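L-methionine gamma-lyase (Fusobacterium nucleatum subsp. nucleatum ATCC 25586, PDB 7BQW) acts as a pyridoxal-phosphate-dependent enzyme of the Cys/Met metabolism family, in the same clan as the PLP-dependent aminotransferases. Local coordinates at residues Glu138-Ala143 / Glu167-Ile172; Val132-Leu137 / Asn160-Asp165. All coordinates share one frame; numbering follows the deposited sequence.

How the contacts relate
Both contacts lie where chain leaves one end of the large mixed sheet, and their segments alternate along the sequence. In contact 2 the loops 132-137 and 160-165 meet; each then runs into a short helix, 137-141 and 166-171, and in contact 1 those helices pack together. The centres of the two contacts are about 11 Å apart, with contact 2 nearer the centre of the chain (about 15 Å, against 21 Å). L169 serves both: one methyl reaches V140, while the other, CD1, lies 3.4 Å from T134 O. Two loop residues also cap the helices of contact 1, D165 at A168 N and N136, more weakly, at E138 N. Contact 2 combines a salt bridge with the packing of V164, whereas contact 1 is largely apolar.

Contact 1: residues Glu138-Ala143 / Glu167-Ile172; sequences EEVKNA and EALSKI
I172 leans both branches of its side chain against helix 137-141, with CD1 3.4 Å from K141 CB. CG1 stands anti to the backbone N (chi1 -159°) and chi2 is extended, which carries CD1 toward CB of K141; CG1 follows along the same lysine, 4.0 Å from K141 CG. The K141 chain stays straight through its first three torsions and meets I172 with its methylene base, bending near its amino end. Deeper in, V140 and L169 cross at about a right angle. The CD2 methyl of L169 rests against the fork of the valine, 3.7 Å from V140 CG1 and 3.9 Å from both V140 CB and V140 CG2. I172 CG2, on the other branch, is 4.1 Å from V140 CG1. This is helix-to-helix packing in the large domain of a PLP-dependent enzyme: helices 137-141 and 166-171 follow strands 128-132 and 148-154, and V140 also touches V132 on the first of these. On the exposed side E138 bends at chi2 (-55°), bringing OE1 to 3.9 Å from I172 CD1. That is a carboxylate oxygen beside a methyl, with no polar bond between them. L137 and V164 add further apolar cover to L169.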
loop_
_atom_site.group_PDB
_atom_site.type_symbol
_atom_site.label_atom_id
_atom_site.label_comp_id
_atom_site.label_asym_id
_atom_site.label_seq_id
_atom_site.Cartn_x
_atom_site.Cartn_y
_atom_site.Cartn_z
ATOM N N GLU A 138 28.719 -16.062 36.451
ATOM C CA GLU A 138 29.609 -17.220 36.391
ATOM C C GLU A 138 28.916 -18.427 35.763
ATOM O O GLU A 138 29.552 -19.200 35.035
ATOM C CB GLU A 138 30.136 -17.554 37.789
ATOM C CG GLU A 138 31.348 -16.723 38.205
ATOM C CD GLU A 138 32.496 -16.815 37.202
ATOM O OE1 GLU A 138 32.604 -15.938 36.311
ATOM O OE2 GLU A 138 33.295 -17.772 37.309
ATOM N N GLU A 139 27.615 -18.601 36.023
ATOM C CA GLU A 139 26.857 -19.652 35.351
ATOM C C GLU A 139 26.968 -19.530 33.836
ATOM O O GLU A 139 26.824 -20.523 33.116
ATOM C CB GLU A 139 25.396 -19.594 35.798
ATOM C CG GLU A 139 24.539 -20.805 35.450
ATOM C CD GLU A 139 23.190 -20.742 36.152
ATOM O OE1 GLU A 139 23.018 -19.815 36.970
ATOM O OE2 GLU A 139 22.304 -21.592 35.891
ATOM N N VAL A 140 27.238 -18.323 33.339
ATOM C CA VAL A 140 27.500 -18.147 31.917
ATOM C C VAL A 140 28.935 -18.529 31.593
ATOM O O VAL A 140 29.199 -19.146 30.558
ATOM C CB VAL A 140 27.179 -16.701 31.490
ATOM C CG1 VAL A 140 27.808 -16.367 30.134
ATOM C CG2 VAL A 140 25.676 -16.488 31.456
ATOM N N LYS A 141 29.878 -18.192 32.481
ATOM C CA LYS A 141 31.290 -18.456 32.211
ATOM C C LYS A 141 31.562 -19.946 32.072
ATOM O O LYS A 141 32.261 -20.382 31.148
ATOM C CB LYS A 141 32.166 -17.874 33.320
ATOM C CG LYS A 141 33.660 -17.974 33.009
ATOM C CD LYS A 141 34.525 -17.395 34.118
ATOM C CE LYS A 141 35.994 -17.664 33.839
ATOM N NZ LYS A 141 36.361 -17.274 32.447
ATOM N N ASN A 142 31.030 -20.743 32.996
ATOM C CA ASN A 142 31.319 -22.167 33.028
ATOM C C ASN A 142 30.436 -22.973 32.096
ATOM O O ASN A 142 30.707 -24.161 31.899
ATOM C CB ASN A 142 31.195 -22.679 34.455
ATOM C CG ASN A 142 32.280 -22.120 35.352
ATOM O OD1 ASN A 142 32.025 -21.263 36.205
ATOM N ND2 ASN A 142 33.513 -22.579 35.140
ATOM N N ALA A 143 29.397 -22.363 31.524
ATOM C CA ALA A 143 28.644 -22.965 30.431
ATOM C C ALA A 143 29.384 -22.885 29.113
ATOM O O ALA A 143 28.921 -23.461 28.126
ATOM C CB ALA A 143 27.281 -22.290 30.274
ATOM N N GLU A 167 27.414 -5.711 29.301
ATOM C CA GLU A 167 28.844 -5.450 29.176
ATOM C C GLU A 167 29.644 -6.513 29.914
ATOM O O GLU A 167 30.614 -7.062 29.377
ATOM C CB GLU A 167 29.168 -4.057 29.720
ATOM C CG GLU A 167 30.618 -3.608 29.535
ATOM C CD GLU A 167 30.842 -2.185 30.021
ATOM O OE1 GLU A 167 30.355 -1.857 31.126
ATOM O OE2 GLU A 167 31.493 -1.397 29.302
ATOM N N ALA A 168 29.229 -6.804 31.152
ATOM C CA ALA A 168 29.794 -7.907 31.915
ATOM C C ALA A 168 29.747 -9.196 31.110
ATOM O O ALA A 168 30.735 -9.939 31.045
ATOM C CB ALA A 168 29.031 -8.058 33.237
ATOM N N LEU A 169 28.621 -9.450 30.444
ATOM C CA LEU A 169 28.478 -10.692 29.702
ATOM C C LEU A 169 29.293 -10.694 28.421
ATOM O O LEU A 169 29.735 -11.763 27.981
ATOM C CB LEU A 169 27.004 -10.955 29.417
ATOM C CG LEU A 169 26.403 -11.477 30.713
ATOM C CD1 LEU A 169 24.940 -11.542 30.601
ATOM C CD2 LEU A 169 26.970 -12.863 30.982
ATOM N N SER A 170 29.531 -9.525 27.821
ATOM C CA SER A 170 30.240 -9.523 26.544
ATOM C C SER A 170 31.726 -9.789 26.737
ATOM O O SER A 170 32.370 -10.390 25.869
ATOM C CB SER A 170 30.026 -8.197 25.817
ATOM O OG SER A 170 28.692 -8.091 25.359
ATOM N N LYS A 171 32.286 -9.354 27.866
ATOM C CA LYS A 171 33.692 -9.618 28.134
ATOM C C LYS A 171 33.911 -11.047 28.615
ATOM O O LYS A 171 34.920 -11.665 28.259
ATOM C CB LYS A 171 34.234 -8.593 29.138
ATOM C CG LYS A 171 34.456 -7.189 28.523
ATOM C CD LYS A 171 34.809 -7.273 27.014
ATOM C CE LYS A 171 33.660 -6.784 26.107
ATOM N NZ LYS A 171 33.850 -7.141 24.673
ATOM N N ILE A 172 32.960 -11.595 29.379
ATOM C CA ILE A 172 33.002 -13.000 29.779
ATOM C C ILE A 172 32.704 -13.948 28.628
ATOM O O ILE A 172 32.691 -15.167 28.830
ATOM C CB ILE A 172 32.025 -13.192 30.960
ATOM C CG1 ILE A 172 32.340 -14.421 31.788
ATOM C CG2 ILE A 172 30.614 -13.374 30.484
ATOM C CD1 ILE A 172 31.346 -14.585 32.913
#

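Contact 2: residues Val132-Leu137 / Asn160-Asp165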
loop_
_atom_site.group_PDB
_atom_site.type_symbol
_atom_site.label_atom_id
_atom_site.label_comp_id
_atom_site.label_asym_id
_atom_site.label_seq_id
_atom_site.Cartn_x
_atom_site.Cartn_y
_atom_site.Cartn_z
ATOM N N VAL A 132 20.958 -21.415 30.401
ATOM C CA VAL A 132 21.453 -21.016 31.718
ATOM C C VAL A 132 20.747 -19.739 32.170
ATOM O O VAL A 132 20.043 -19.076 31.405
ATOM C CB VAL A 132 22.985 -20.790 31.740
ATOM C CG1 VAL A 132 23.722 -21.924 31.052
ATOM C CG2 VAL A 132 23.351 -19.450 31.114
ATOM N N ASP A 133 20.956 -19.387 33.432
ATOM C CA ASP A 133 20.521 -18.084 33.912
ATOM C C ASP A 133 21.575 -17.072 33.499
ATOM O O ASP A 133 22.670 -17.040 34.074
ATOM C CB ASP A 133 20.313 -18.078 35.420
ATOM C CG ASP A 133 19.712 -16.771 35.911
ATOM O OD1 ASP A 133 19.863 -15.744 35.212
ATOM O OD2 ASP A 133 19.089 -16.758 36.997
ATOM N N THR A 134 21.242 -16.243 32.503
ATOM C CA THR A 134 22.197 -15.248 32.046
ATOM C C THR A 134 22.402 -14.137 33.061
ATOM O O THR A 134 23.408 -13.431 32.980
ATOM C CB THR A 134 21.770 -14.664 30.700
ATOM O OG1 THR A 134 20.401 -14.258 30.751
ATOM C CG2 THR A 134 21.925 -15.698 29.612
ATOM N N SER A 135 21.489 -13.962 34.019
ATOM C CA SER A 135 21.738 -12.958 35.049
ATOM C C SER A 135 22.898 -13.372 35.946
ATOM O O SER A 135 23.648 -12.513 36.427
ATOM C CB SER A 135 20.467 -12.693 35.860
ATOM O OG SER A 135 20.212 -13.724 36.796
ATOM N N ASN A 136 23.085 -14.677 36.148
ATOM C CA ASN A 136 24.229 -15.206 36.882
ATOM C C ASN A 136 25.461 -15.167 35.984
ATOM O O ASN A 136 25.548 -15.921 35.008
ATOM C CB ASN A 136 23.942 -16.628 37.346
ATOM C CG ASN A 136 25.008 -17.159 38.285
ATOM O OD1 ASN A 136 26.137 -16.655 38.323
ATOM N ND2 ASN A 136 24.649 -18.177 39.065
ATOM N N LEU A 137 26.438 -14.327 36.345
ATOM C CA LEU A 137 27.601 -14.107 35.484
ATOM C C LEU A 137 28.448 -15.371 35.339
ATOM O O LEU A 137 28.859 -15.733 34.226
ATOM C CB LEU A 137 28.445 -12.952 36.031
ATOM C CG LEU A 137 28.084 -11.520 35.608
ATOM C CD1 LEU A 137 27.982 -11.411 34.091
ATOM C CD2 LEU A 137 26.789 -11.073 36.279
ATOM N N ASN A 160 9.038 -11.369 33.442
ATOM C CA ASN A 160 9.252 -10.553 34.633
ATOM C C ASN A 160 10.259 -9.438 34.386
ATOM O O ASN A 160 10.804 -8.880 35.342
ATOM C CB ASN A 160 9.718 -11.421 35.812
ATOM C CG ASN A 160 8.983 -12.761 35.896
ATOM O OD1 ASN A 160 7.797 -12.820 36.230
ATOM N ND2 ASN A 160 9.697 -13.845 35.610
ATOM N N LEU A 161 10.532 -9.123 33.122
ATOM C CA LEU A 161 11.527 -8.134 32.725
ATOM C C LEU A 161 12.866 -8.371 33.420
ATOM O O LEU A 161 13.457 -7.474 34.027
ATOM C CB LEU A 161 11.012 -6.721 32.966
ATOM C CG LEU A 161 9.721 -6.511 32.188
ATOM C CD1 LEU A 161 8.580 -6.355 33.154
ATOM C CD2 LEU A 161 9.840 -5.316 31.282
ATOM N N LYS A 162 13.349 -9.607 33.319
ATOM C CA LYS A 162 14.709 -9.902 33.734
ATOM C C LYS A 162 15.692 -8.967 33.033
ATOM O O LYS A 162 15.671 -8.816 31.804
ATOM C CB LYS A 162 15.051 -11.363 33.428
ATOM C CG LYS A 162 16.446 -11.808 33.878
ATOM C CD LYS A 162 16.501 -13.330 33.995
ATOM C CE LYS A 162 17.789 -13.895 33.417
ATOM N NZ LYS A 162 17.732 -15.382 33.358
ATOM N N ILE A 163 16.512 -8.308 33.834
ATOM C CA ILE A 163 17.633 -7.507 33.373
ATOM C C ILE A 163 18.869 -8.384 33.448
ATOM O O ILE A 163 18.923 -9.355 34.212
ATOM C CB ILE A 163 17.787 -6.212 34.204
ATOM C CG1 ILE A 163 16.506 -5.384 34.109
ATOM C CG2 ILE A 163 18.971 -5.366 33.720
ATOM C CD1 ILE A 163 16.228 -4.866 32.703
ATOM N N VAL A 164 19.865 -8.039 32.637
ATOM C CA VAL A 164 21.070 -8.825 32.425
ATOM C C VAL A 164 22.168 -7.878 31.943
ATOM O O VAL A 164 21.974 -7.114 30.991
ATOM C CB VAL A 164 20.781 -9.972 31.435
ATOM C CG1 VAL A 164 22.019 -10.402 30.680
ATOM C CG2 VAL A 164 20.159 -11.142 32.163
ATOM N N ASP A 165 23.320 -7.914 32.611
ATOM C CA ASP A 165 24.397 -6.948 32.396
ATOM C C ASP A 165 25.106 -7.261 31.089
ATOM O O ASP A 165 25.933 -8.169 31.025
ATOM C CB ASP A 165 25.369 -6.981 33.576
ATOM C CG ASP A 165 26.411 -5.869 33.521
ATOM O OD1 ASP A 165 26.982 -5.609 32.438
ATOM O OD2 ASP A 165 26.685 -5.259 34.574
#
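Two loops without regular secondary structure approach closely here, S135 CA coming to 4.9 Å from V164 CA. The first is shaped by an Asx turn that follows strand 128-132: D133 OD1 accepts from S135 N at 2.7 Å, a bent bond with 136° at the hydrogen. S135 OG donates to the same D133 OD1 at 2.6 Å from the syn side, whereas the backbone N arrives on the anti side, each tilted out of the carboxylate plane. K162 completes the grip. Its NZ lies 2.8 Å from D133 OD1 in a salt bridge and stands above the carboxylate plane, 68° out of it, so three donors hold one oxygen from three directions. The lysine leaves its backbone with CG anti to N and bends at chi3 (137°), passing beside S135, whose CB lies 3.8 Å from K162 CE. NZ also forms a salt bridge with D107 OD2, its strongest polar partner, and that oxygen accepts from T134 N too; the paired carboxylates probably stabilise the lysine's positive charge. Next to this ionic group V164 crosses T134 at about a right angle. Its CG2 methyl packs against the turn, 3.6 Å from S135 N and 3.4 Å from T134 OG1.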